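Side-chain contacts in MaoC family protein (Mycobacterium tuberculosis H37Rv, PDB 3KHP), which probably interconverts (3R)-3-hydroxyacyl and trans-2-enoyl thioesters by removing or adding water, through a double hot-dog fold: residues V52-G57 / A238-V243; C233-A238 / T255-R260; W216-L221 / P225-H230; D187-M192 / R286-G291. All blocks are in the same frame, centred on the assembly; numbering follows the deposited sequence. Where two conformers were deposited one is given.

Contact 1 of 4, residues V52-G57 / A238-V243; sequences VGAGTG and AGRALV
R240 reaches out from helix 231-245 to V52, G53 and A54, where the chain leaves helix 42-51, and it alone carries this contact from the helix side. Its CB already points across the gap. The next carbon, CG, comes only to 4.5 Å from CG2 of V52, a loose apolar approach, while CD lies 3.9 Å from the methyl CB of A54. Beyond CD the chain bends (chi3 -73°), and this turn brings the guanidinium side-on to the carbonyl of V52. R240 NE donates to V52 O at 2.9 Å and R240 NH2 donates to the same oxygen at 3.0 Å, with V52 O close to the guanidinium plane for both. The oxygen receives the two differently: NH2 lies in the carbonyl plane, on a lone pair, whereas NE stands 43° out of it. The backbone folds over one face of the guanidinium, where A54 N passes 3.4 Å from R240 NE without bonding. The carbonyl carbon of G53 lies over the same face, near the rim. G53 O is 3.1 Å from R240 NH2, but at a poor angle for a hydrogen bond. NH1 also packs against the sulfur of M192 on strand 188-192. The peptides concerned belong to a Schellman motif that closes helix 42-51, with G53, at positive phi, as its C-prime residue. A cationic group thus binds where a helix ends and carbonyls point outward; the negative end of the helix dipole would probably strengthen this two-nitrogen grip on one oxygen and help keep the arginine charged.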
loop_
_atom_site.group_PDB
_atom_site.type_symbol
_atom_site.label_atom_id
_atom_site.label_comp_id
_atom_site.label_asym_id
_atom_site.label_seq_id
_atom_site.Cartn_x
_atom_site.Cartn_y
_atom_site.Cartn_z
ATOM N N VAL A 52 2.287 -0.235 -7.554
ATOM C CA VAL A 52 3.086 -0.172 -8.755
ATOM C C VAL A 52 3.065 1.237 -9.365
ATOM O O VAL A 52 3.389 1.454 -10.541
ATOM C CB VAL A 52 2.691 -1.276 -9.754
ATOM C CG1 VAL A 52 3.016 -2.655 -9.154
ATOM C CG2 VAL A 52 1.203 -1.174 -10.196
ATOM N N GLY A 53 2.717 2.196 -8.515
ATOM C CA GLY A 53 2.991 3.575 -8.771
ATOM C C GLY A 53 1.883 4.410 -9.412
ATOM O O GLY A 53 2.124 5.544 -9.777
ATOM N N ALA A 54 0.711 3.828 -9.594
ATOM C CA ALA A 54 -0.453 4.533 -10.082
ATOM C C ALA A 54 -0.845 5.569 -9.042
ATOM O O ALA A 54 -0.845 5.262 -7.839
ATOM C CB ALA A 54 -1.622 3.522 -10.292
ATOM N N GLY A 55 -1.218 6.770 -9.507
ATOM C CA GLY A 55 -1.544 7.911 -8.628
ATOM C C GLY A 55 -2.804 8.690 -9.040
ATOM O O GLY A 55 -3.773 8.140 -9.599
ATOM N N THR A 56 -2.784 9.989 -8.765
ATOM C CA THR A 56 -3.875 10.881 -9.143
ATOM C C THR A 56 -4.070 11.020 -10.649
ATOM O O THR A 56 -5.047 11.517 -11.067
ATOM C CB THR A 56 -3.636 12.252 -8.555
ATOM O OG1 THR A 56 -2.341 12.742 -8.968
ATOM C CG2 THR A 56 -3.743 12.163 -7.020
ATOM N N GLY A 57 -3.144 10.525 -11.451
ATOM C CA GLY A 57 -3.163 10.703 -12.886
ATOM C C GLY A 57 -3.968 9.655 -13.580
ATOM O O GLY A 57 -4.353 9.819 -14.756
ATOM N N ALA A 238 6.311 -1.367 -15.588
ATOM C CA ALA A 238 6.369 -1.566 -17.033
ATOM C C ALA A 238 4.960 -1.887 -17.542
ATOM O O ALA A 238 4.576 -1.432 -18.609
ATOM C CB ALA A 238 7.341 -2.664 -17.427
ATOM N N GLY A 239 4.205 -2.665 -16.776
ATOM C CA GLY A 239 2.833 -3.012 -17.145
ATOM C C GLY A 239 1.888 -1.811 -17.311
ATOM O O GLY A 239 1.004 -1.821 -18.163
ATOM N N ARG A 240 2.072 -0.802 -16.467
ATOM C CA ARG A 240 1.306 0.431 -16.547
ATOM C C ARG A 240 1.693 1.180 -17.806
ATOM O O ARG A 240 0.823 1.703 -18.513
ATOM C CB ARG A 240 1.571 1.341 -15.347
ATOM C CG ARG A 240 0.800 1.001 -14.107
ATOM C CD ARG A 240 0.541 2.247 -13.248
ATOM N NE ARG A 240 1.769 2.653 -12.619
ATOM C CZ ARG A 240 2.375 3.822 -12.730
ATOM N NH1 ARG A 240 1.877 4.826 -13.445
ATOM N NH2 ARG A 240 3.528 3.979 -12.088
ATOM N N ALA A 241 2.995 1.251 -18.073
ATOM C CA ALA A 241 3.463 1.895 -19.297
ATOM C C ALA A 241 2.858 1.201 -20.535
ATOM O O ALA A 241 2.514 1.864 -21.513
ATOM C CB ALA A 241 4.943 1.917 -19.358
ATOM N N LEU A 242 2.687 -0.116 -20.487
ATOM C CA LEU A 242 2.204 -0.816 -21.669
ATOM C C LEU A 242 0.703 -0.624 -21.835
ATOM O O LEU A 242 0.222 -0.451 -22.939
ATOM C CB LEU A 242 2.586 -2.301 -21.620
ATOM C CG LEU A 242 4.098 -2.532 -21.550
ATOM C CD1 LEU A 242 4.393 -3.966 -21.092
ATOM C CD2 LEU A 242 4.829 -2.213 -22.886
ATOM N N VAL A 243 -0.025 -0.647 -20.724
ATOM C CA VAL A 243 -1.421 -0.341 -20.724
ATOM C C VAL A 243 -1.715 1.034 -21.328
ATOM O O VAL A 243 -2.652 1.169 -22.120
ATOM C CB VAL A 243 -1.966 -0.390 -19.325
ATOM C CG1 VAL A 243 -3.365 0.308 -19.233
ATOM C CG2 VAL A 243 -2.038 -1.827 -18.889
#

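Contact 2 of 4, residues C233-A238 / T255-R260; sequences CTYGVA and TSIAAR
The long helix around which a hot-dog sheet wraps is represented here by helix 231-245, and strand 254-261 is part of the sheet that faces it. Y235 spans the space between them, meeting I257 and A259. Y235 OH donates to the main-chain O of I257 at 2.7 Å, a short bond that approaches from above the carbonyl plane, 54° out of it, and so misses the lone-pair directions. Both I257 O and A259 N lie near the plane of the phenol ring, at its edge, so the strand backbone runs past the rim. With CG anti to the backbone N (chi1 -177°), the ring extends far enough from the helix for its end to reach the strand, although the CB itself does not point straight at it.

In the fold, the helix lies across the concave side of an antiparallel sheet, and the local axes pass 10.2 Å apart with an angle of 132° between their directions. I257 and A259, two residues apart, turn their side chains to the helix; A258, between them, turns the other way. The CG2 branch of I257 rests 4.0 Å from Y235 CE1, and the same ring carbon lies 4.4 Å from the methyl CB of A259. T76, from a loop, touches both Y235 and I257, while Q104 and I106 of strand 103-108 pack against the tyrosine as well. Further back along the strand, T255 and S256 both face E307 in a classic beta bulge.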
loop_
_atom_site.group_PDB
_atom_site.type_symbol
_atom_site.label_atom_id
_atom_site.label_comp_id
_atom_site.label_asym_id
_atom_site.label_seq_id
_atom_site.Cartn_x
_atom_site.Cartn_y
_atom_site.Cartn_z
ATOM N N CYS A 233 7.346 -5.469 -8.760
ATOM C CA CYS A 233 6.886 -4.097 -8.742
ATOM C C CYS A 233 7.330 -3.420 -10.044
ATOM O O CYS A 233 6.512 -2.827 -10.739
ATOM C CB CYS A 233 7.395 -3.355 -7.534
ATOM S SG CYS A 233 6.852 -1.648 -7.491
ATOM N N THR A 234 8.613 -3.557 -10.376
ATOM C CA THR A 234 9.147 -3.158 -11.663
ATOM C C THR A 234 8.305 -3.665 -12.836
ATOM O O THR A 234 8.006 -2.930 -13.780
ATOM C CB THR A 234 10.595 -3.667 -11.821
ATOM O OG1 THR A 234 11.398 -3.125 -10.768
ATOM C CG2 THR A 234 11.195 -3.258 -13.088
ATOM N N TYR A 235 7.939 -4.926 -12.780
ATOM C CA TYR A 235 7.111 -5.551 -13.795
ATOM C C TYR A 235 5.720 -4.891 -13.887
ATOM O O TYR A 235 5.240 -4.603 -14.968
ATOM C CB TYR A 235 6.977 -7.003 -13.440
ATOM C CG TYR A 235 6.216 -7.910 -14.355
ATOM C CD1 TYR A 235 6.791 -8.386 -15.541
ATOM C CD2 TYR A 235 4.982 -8.414 -13.976
ATOM C CE1 TYR A 235 6.113 -9.295 -16.353
ATOM C CE2 TYR A 235 4.306 -9.314 -14.779
ATOM C CZ TYR A 235 4.886 -9.761 -15.960
ATOM O OH TYR A 235 4.221 -10.722 -16.724
ATOM N N GLY A 236 5.119 -4.609 -12.747
ATOM C CA GLY A 236 3.868 -3.839 -12.713
ATOM C C GLY A 236 4.005 -2.417 -13.255
ATOM O O GLY A 236 3.075 -1.897 -13.863
ATOM N N VAL A 237 5.159 -1.789 -13.041
ATOM C CA VAL A 237 5.382 -0.432 -13.536
ATOM C C VAL A 237 5.478 -0.469 -15.058
ATOM O O VAL A 237 4.769 0.269 -15.735
ATOM C CB VAL A 237 6.627 0.246 -12.952
ATOM C CG1 VAL A 237 6.825 1.574 -13.624
ATOM C CG2 VAL A 237 6.506 0.435 -11.396
ATOM N N ALA A 238 6.311 -1.367 -15.588
ATOM C CA ALA A 238 6.369 -1.566 -17.033
ATOM C C ALA A 238 4.960 -1.887 -17.542
ATOM O O ALA A 238 4.576 -1.432 -18.609
ATOM C CB ALA A 238 7.341 -2.664 -17.427
ATOM N N THR A 255 -3.333 -8.442 -23.259
ATOM C CA THR A 255 -3.622 -9.877 -23.164
ATOM C C THR A 255 -2.498 -10.655 -22.447
ATOM O O THR A 255 -2.765 -11.433 -21.518
ATOM C CB THR A 255 -3.850 -10.442 -24.568
ATOM O OG1 THR A 255 -4.991 -9.785 -25.129
ATOM C CG2 THR A 255 -4.149 -11.949 -24.514
ATOM N N SER A 256 -1.259 -10.454 -22.873
ATOM C CA SER A 256 -0.136 -11.137 -22.241
ATOM C C SER A 256 1.043 -10.186 -22.098
ATOM O O SER A 256 1.211 -9.327 -22.936
ATOM C CB SER A 256 0.302 -12.352 -23.083
ATOM O OG SER A 256 0.784 -11.927 -24.373
ATOM N N ILE A 257 1.874 -10.421 -21.084
ATOM C CA ILE A 257 3.144 -9.715 -20.876
ATOM C C ILE A 257 4.188 -10.689 -20.306
ATOM O O ILE A 257 3.914 -11.388 -19.350
ATOM C CB ILE A 257 3.019 -8.609 -19.810
ATOM C CG1 ILE A 257 1.893 -7.624 -20.149
ATOM C CG2 ILE A 257 4.361 -7.880 -19.607
ATOM C CD1 ILE A 257 1.452 -6.754 -18.934
ATOM N N ALA A 258 5.391 -10.674 -20.854
ATOM C CA ALA A 258 6.467 -11.514 -20.397
ATOM C C ALA A 258 7.714 -10.696 -20.384
ATOM O O ALA A 258 7.935 -9.876 -21.300
ATOM C CB ALA A 258 6.679 -12.796 -21.371
ATOM N N ALA A 259 8.552 -10.916 -19.376
ATOM C CA ALA A 259 9.847 -10.275 -19.360
ATOM C C ALA A 259 10.853 -11.036 -18.493
ATOM O O ALA A 259 10.467 -11.791 -17.608
ATOM C CB ALA A 259 9.723 -8.836 -18.898
ATOM N N ARG A 260 12.122 -10.786 -18.770
ATOM C CA ARG A 260 13.247 -11.328 -18.024
ATOM C C ARG A 260 13.868 -10.282 -17.089
ATOM O O ARG A 260 14.156 -9.188 -17.519
ATOM C CB ARG A 260 14.312 -11.828 -18.997
ATOM C CG ARG A 260 15.482 -12.570 -18.325
ATOM C CD ARG A 260 16.208 -13.501 -19.326
ATOM N NE ARG A 260 16.737 -12.781 -20.474
ATOM C CZ ARG A 260 17.923 -12.171 -20.534
ATOM N NH1 ARG A 260 18.743 -12.157 -19.496
ATOM N NH2 ARG A 260 18.299 -11.568 -21.655
#

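Contact 3 of 4, residues W216-L221 / P225-H230; sequences WFATQL and PKPILH
A218 lays its methyl group over the pyrrolidine ring of P227, folding the segment 225-230 back against the helix 215-220 that precedes it. The methyl is close to every atom of the ring: CB of A218 lies 3.5 Å from both CA and N of P227. The ring atoms CB, CG and CD are about half an ångström farther off. Such spacing places the methyl above the broad side of the ring, displaced to the end where the ring joins the main chain. The approach to CA is tighter than usual van der Waals contact. The carbonyl carbon C of K226 comes to 3.8 Å from CB of A218, so the methyl also meets the peptide group that leads into the proline. The CB of K226 points away from the helix, and its side chain makes a cation-pi contact with F266. The two backbones are only 4.9 Å apart between the CA atoms of A218 and P227, and a side chain as small as alanine fits that spacing.

The fold here is a helix and a returning loop, also joined through backbone bonding of A218 with F224. Further on, I228 O accepts from ND1 of H212, and H230, at the N-cap position of helix 231-245, stacks its ring on H212. On another side of helix 215-220, W216 stacks on H67 of the second subunit. Between the two segments there is no hydrogen bond at all: the contact rests on van der Waals packing of a methyl on a proline ring and its peptide, and the polar links that fix the loop are made with neighbouring parts of the chain.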
loop_
_atom_site.group_PDB
_atom_site.type_symbol
_atom_site.label_atom_id
_atom_site.label_comp_id
_atom_site.label_asym_id
_atom_site.label_seq_id
_atom_site.Cartn_x
_atom_site.Cartn_y
_atom_site.Cartn_z
ATOM N N TRP A 216 19.150 -3.026 6.966
ATOM C CA TRP A 216 20.043 -3.950 7.658
ATOM C C TRP A 216 20.156 -5.228 6.842
ATOM O O TRP A 216 21.255 -5.619 6.434
ATOM C CB TRP A 216 19.528 -4.278 9.046
ATOM C CG TRP A 216 20.479 -5.035 9.835
ATOM C CD1 TRP A 216 21.458 -4.521 10.647
ATOM C CD2 TRP A 216 20.579 -6.448 9.928
ATOM N NE1 TRP A 216 22.145 -5.528 11.238
ATOM C CE2 TRP A 216 21.637 -6.729 10.820
ATOM C CE3 TRP A 216 19.885 -7.503 9.351
ATOM C CZ2 TRP A 216 22.028 -8.032 11.143
ATOM C CZ3 TRP A 216 20.270 -8.812 9.662
ATOM C CH2 TRP A 216 21.346 -9.060 10.547
ATOM N N PHE A 217 18.998 -5.825 6.568
ATOM C CA PHE A 217 18.941 -7.077 5.881
ATOM C C PHE A 217 19.476 -6.972 4.467
ATOM O O PHE A 217 20.208 -7.847 4.005
ATOM C CB PHE A 217 17.517 -7.569 5.812
ATOM C CG PHE A 217 17.397 -8.905 5.200
ATOM C CD1 PHE A 217 17.425 -10.061 5.991
ATOM C CD2 PHE A 217 17.291 -9.036 3.827
ATOM C CE1 PHE A 217 17.351 -11.345 5.366
ATOM C CE2 PHE A 217 17.229 -10.282 3.223
ATOM C CZ PHE A 217 17.268 -11.432 3.995
ATOM N N ALA A 218 19.073 -5.915 3.774
ATOM C CA ALA A 218 19.409 -5.726 2.390
ATOM C C ALA A 218 20.909 -5.750 2.267
ATOM O O ALA A 218 21.441 -6.331 1.336
ATOM C CB ALA A 218 18.849 -4.382 1.852
ATOM N N THR A 219 21.593 -5.103 3.196
ATOM C CA THR A 219 23.059 -5.063 3.137
ATOM C C THR A 219 23.785 -6.278 3.814
ATOM O O THR A 219 24.708 -6.838 3.238
ATOM C CB THR A 219 23.626 -3.765 3.671
ATOM O OG1 THR A 219 25.056 -3.812 3.516
ATOM C CG2 THR A 219 23.324 -3.562 5.101
ATOM N N GLN A 220 23.333 -6.678 4.989
ATOM C CA GLN A 220 24.046 -7.649 5.795
ATOM C C GLN A 220 23.881 -9.079 5.269
ATOM O O GLN A 220 24.811 -9.893 5.377
ATOM C CB GLN A 220 23.587 -7.581 7.261
ATOM C CG GLN A 220 23.940 -6.290 7.949
ATOM C CD GLN A 220 25.241 -6.415 8.702
ATOM O OE1 GLN A 220 25.287 -7.006 9.781
ATOM N NE2 GLN A 220 26.313 -5.896 8.118
ATOM N N LEU A 221 22.724 -9.391 4.721
ATOM C CA LEU A 221 22.503 -10.696 4.096
ATOM C C LEU A 221 22.560 -10.699 2.594
ATOM O O LEU A 221 22.989 -11.692 2.029
ATOM C CB LEU A 221 21.186 -11.330 4.587
ATOM C CG LEU A 221 21.486 -11.764 6.034
ATOM C CD1 LEU A 221 20.421 -11.444 6.967
ATOM C CD2 LEU A 221 21.849 -13.232 6.064
ATOM N N PRO A 225 23.553 -1.723 -1.219
ATOM C CA PRO A 225 23.707 -0.493 -0.459
ATOM C C PRO A 225 22.438 -0.110 0.270
ATOM O O PRO A 225 22.481 0.527 1.356
ATOM C CB PRO A 225 24.009 0.565 -1.549
ATOM C CG PRO A 225 24.505 -0.221 -2.729
ATOM C CD PRO A 225 23.833 -1.560 -2.654
ATOM N N LYS A 226 21.316 -0.458 -0.379
ATOM C CA LYS A 226 20.005 -0.248 0.153
ATOM C C LYS A 226 18.981 -1.285 -0.361
ATOM O O LYS A 226 19.218 -2.032 -1.304
ATOM C CB LYS A 226 19.564 1.186 -0.123
ATOM C CG LYS A 226 20.344 1.908 -1.214
ATOM C CD LYS A 226 19.857 3.378 -1.385
ATOM C CE LYS A 226 20.202 3.942 -2.798
ATOM N NZ LYS A 226 21.669 3.841 -3.188
ATOM N N PRO A 227 17.842 -1.364 0.303
ATOM C CA PRO A 227 16.879 -2.361 -0.152
ATOM C C PRO A 227 16.514 -2.180 -1.624
ATOM O O PRO A 227 16.501 -1.066 -2.122
ATOM C CB PRO A 227 15.678 -2.120 0.755
ATOM C CG PRO A 227 16.198 -1.347 1.909
ATOM C CD PRO A 227 17.359 -0.566 1.440
ATOM N N ILE A 228 16.246 -3.276 -2.329
ATOM C CA ILE A 228 15.958 -3.187 -3.739
ATOM C C ILE A 228 14.453 -3.234 -3.898
ATOM O O ILE A 228 13.747 -3.790 -3.063
ATOM C CB ILE A 228 16.648 -4.300 -4.551
ATOM C CG1 ILE A 228 16.076 -5.676 -4.184
ATOM C CG2 ILE A 228 18.153 -4.260 -4.333
ATOM C CD1 ILE A 228 16.697 -6.858 -4.960
ATOM N N LEU A 229 13.943 -2.597 -4.943
ATOM C CA LEU A 229 12.543 -2.705 -5.257
ATOM C C LEU A 229 12.219 -4.148 -5.678
ATOM O O LEU A 229 13.014 -4.816 -6.356
ATOM C CB LEU A 229 12.217 -1.740 -6.394
ATOM C CG LEU A 229 10.728 -1.516 -6.649
ATOM C CD1 LEU A 229 10.062 -0.838 -5.420
ATOM C CD2 LEU A 229 10.532 -0.720 -7.898
ATOM N N HIS A 230 11.036 -4.607 -5.320
ATOM C CA HIS A 230 10.543 -5.934 -5.752
ATOM C C HIS A 230 10.584 -6.002 -7.266
ATOM O O HIS A 230 10.103 -5.062 -7.910
ATOM C CB HIS A 230 9.096 -6.137 -5.379
ATOM C CG HIS A 230 8.796 -6.098 -3.913
ATOM N ND1 HIS A 230 8.881 -4.945 -3.155
ATOM C CD2 HIS A 230 8.286 -7.051 -3.092
ATOM C CE1 HIS A 230 8.463 -5.204 -1.924
ATOM N NE2 HIS A 230 8.105 -6.475 -1.856
#

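Contact 4 of 4, residues D187-M192 / R286-G291; sequences DARIDM and RTEVAG
OE1 of E288 takes two approaches from the side of R189: directly from NH1 of R189 at 3.4 Å, and through a water 3.2 Å away that donates to it. The residues stand on strands 282-289 and 188-192 of the antiparallel hot-dog sheet, with strand 271-279 running between them, so the pair reaches across one intervening strand, on the face turned from helix 231-245. The direct link is a salt bridge with only a weak hydrogen bond, although its N-H points well at the oxygen (162°). OE1 lies at the edge of the guanidinium, near its plane, and the two flat groups are turned 52° from each other. The R189 side chain, bent at chi3 (-78°), packs on S272 and V274 of the middle strand, while E288 runs extended beyond CG and packs on V299. R189 was modelled in two conformers, so the pairing is certain only for the one described. At this surface, solvent would probably weaken the attraction of the charges further. In the conformer described, the closest polar approach is to the water, which accepts from R189 NH2 at 2.7 Å.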
loop_
_atom_site.group_PDB
_atom_site.type_symbol
_atom_site.label_atom_id
_atom_site.label_comp_id
_atom_site.label_asym_id
_atom_site.label_seq_id
_atom_site.Cartn_x
_atom_site.Cartn_y
_atom_site.Cartn_z
ATOM N N ASP A 187 9.544 2.741 -30.938
ATOM C CA ASP A 187 8.363 3.484 -31.301
ATOM C C ASP A 187 7.903 4.388 -30.148
ATOM O O ASP A 187 7.279 5.422 -30.375
ATOM C CB ASP A 187 7.251 2.488 -31.694
ATOM C CG ASP A 187 7.618 1.662 -32.930
ATOM O OD1 ASP A 187 8.278 2.212 -33.822
ATOM O OD2 ASP A 187 7.264 0.470 -33.016
ATOM N N ALA A 188 8.206 4.010 -28.913
ATOM C CA ALA A 188 7.744 4.792 -27.763
ATOM C C ALA A 188 8.624 4.532 -26.548
ATOM O O ALA A 188 9.130 3.413 -26.343
ATOM C CB ALA A 188 6.279 4.489 -27.462
ATOM N N ARG A 189 8.874 5.607 -25.812
ATOM C CA ARG A 189 9.590 5.556 -24.556
ATOM C C ARG A 189 8.699 6.168 -23.477
ATOM O O ARG A 189 8.406 7.360 -23.521
ATOM C CB ARG A 189 10.912 6.312 -24.665
ATOM C CG ARG A 189 11.854 6.073 -23.490
ATOM C CD ARG A 189 13.129 6.904 -23.603
ATOM N NE ARG A 189 14.069 6.324 -24.556
ATOM C CZ ARG A 189 15.028 5.463 -24.232
ATOM N NH1 ARG A 189 15.189 5.073 -22.961
ATOM N NH2 ARG A 189 15.826 4.988 -25.180
ATOM N N ILE A 190 8.270 5.333 -22.525
ATOM C CA ILE A 190 7.413 5.760 -21.441
ATOM C C ILE A 190 8.194 5.706 -20.142
ATOM O O ILE A 190 8.534 4.636 -19.673
ATOM C CB ILE A 190 6.181 4.898 -21.339
ATOM C CG1 ILE A 190 5.596 4.668 -22.723
ATOM C CG2 ILE A 190 5.146 5.525 -20.348
ATOM C CD1 ILE A 190 5.199 5.924 -23.436
ATOM N N ASP A 191 8.513 6.881 -19.606
ATOM C CA ASP A 191 9.132 7.016 -18.307
ATOM C C ASP A 191 8.118 6.956 -17.187
ATOM O O ASP A 191 7.080 7.618 -17.230
ATOM C CB ASP A 191 9.880 8.336 -18.211
ATOM C CG ASP A 191 11.143 8.344 -19.030
ATOM O OD1 ASP A 191 11.528 7.273 -19.511
ATOM O OD2 ASP A 191 11.749 9.422 -19.204
ATOM N N MET A 192 8.422 6.159 -16.171
ATOM C CA MET A 192 7.589 6.082 -14.990
ATOM C C MET A 192 8.484 6.217 -13.777
ATOM O O MET A 192 9.398 5.426 -13.556
ATOM C CB MET A 192 6.847 4.763 -14.947
ATOM C CG MET A 192 5.818 4.559 -16.023
ATOM S SD MET A 192 4.313 5.457 -15.710
ATOM C CE MET A 192 3.248 4.728 -16.978
ATOM N N ARG A 286 11.809 -3.275 -23.559
ATOM C CA ARG A 286 12.690 -3.344 -22.416
ATOM C C ARG A 286 12.320 -2.252 -21.456
ATOM O O ARG A 286 11.754 -1.236 -21.853
ATOM C CB ARG A 286 14.138 -3.122 -22.808
ATOM C CG ARG A 286 14.703 -4.175 -23.681
ATOM C CD ARG A 286 16.243 -4.055 -23.781
ATOM N NE ARG A 286 16.631 -3.414 -25.019
ATOM C CZ ARG A 286 16.961 -4.043 -26.148
ATOM N NH1 ARG A 286 16.985 -5.369 -26.237
ATOM N NH2 ARG A 286 17.275 -3.320 -27.207
ATOM N N THR A 287 12.693 -2.457 -20.196
ATOM C CA THR A 287 12.687 -1.386 -19.211
ATOM C C THR A 287 14.111 -1.145 -18.728
ATOM O O THR A 287 14.826 -2.092 -18.505
ATOM C CB THR A 287 11.748 -1.741 -18.092
ATOM O OG1 THR A 287 10.464 -2.021 -18.672
ATOM C CG2 THR A 287 11.632 -0.606 -17.105
ATOM N N GLU A 288 14.500 0.117 -18.578
ATOM C CA GLU A 288 15.853 0.500 -18.213
ATOM C C GLU A 288 15.818 1.643 -17.232
ATOM O O GLU A 288 14.828 2.346 -17.137
ATOM C CB GLU A 288 16.653 1.028 -19.429
ATOM C CG GLU A 288 16.375 0.380 -20.761
ATOM C CD GLU A 288 17.010 1.108 -21.993
ATOM O OE1 GLU A 288 17.070 2.367 -22.059
ATOM O OE2 GLU A 288 17.423 0.364 -22.909
ATOM N N VAL A 289 16.941 1.894 -16.592
ATOM C CA VAL A 289 17.122 3.074 -15.780
ATOM C C VAL A 289 18.231 3.886 -16.410
ATOM O O VAL A 289 19.369 3.415 -16.469
ATOM C CB VAL A 289 17.553 2.730 -14.372
ATOM C CG1 VAL A 289 17.836 4.010 -13.579
ATOM C CG2 VAL A 289 16.518 1.847 -13.726
ATOM N N ALA A 290 17.895 5.077 -16.903
ATOM C CA ALA A 290 18.865 5.961 -17.562
ATOM C C ALA A 290 20.045 6.168 -16.630
ATOM O O ALA A 290 19.850 6.380 -15.429
ATOM C CB ALA A 290 18.210 7.323 -17.923
ATOM N N GLY A 291 21.262 6.105 -17.170
ATOM C CA GLY A 291 22.497 6.173 -16.340
ATOM C C GLY A 291 22.863 7.572 -15.840
ATOM O O GLY A 291 22.362 8.573 -16.363
HETATM O O HOH W 1 17.214 2.705 -25.219
#

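How the contacts relate
Helix 231-245 ties three of the contacts together. Contacts 1 and 2 use successive turns of it, share A238 and have centres about 11 Å apart; contact 4, about 13 Å from each by centres, lies on the sheet that packs against it, with M192 and T287 touching the helix. Contact 3 is more distant, about 22 Å from contact 2 by centres, yet its loop leads into the same helix and L229 touches T234. Along the chain, contact 3 closes before contact 2 opens, and contact 4 encloses both; contact 1 crosses contacts 2 and 4, and contact 3 is nested within it. Contact 1 alone joins the N-terminal hydratase-like region to the MaoC-like region, linking the two halves of the double hot-dog.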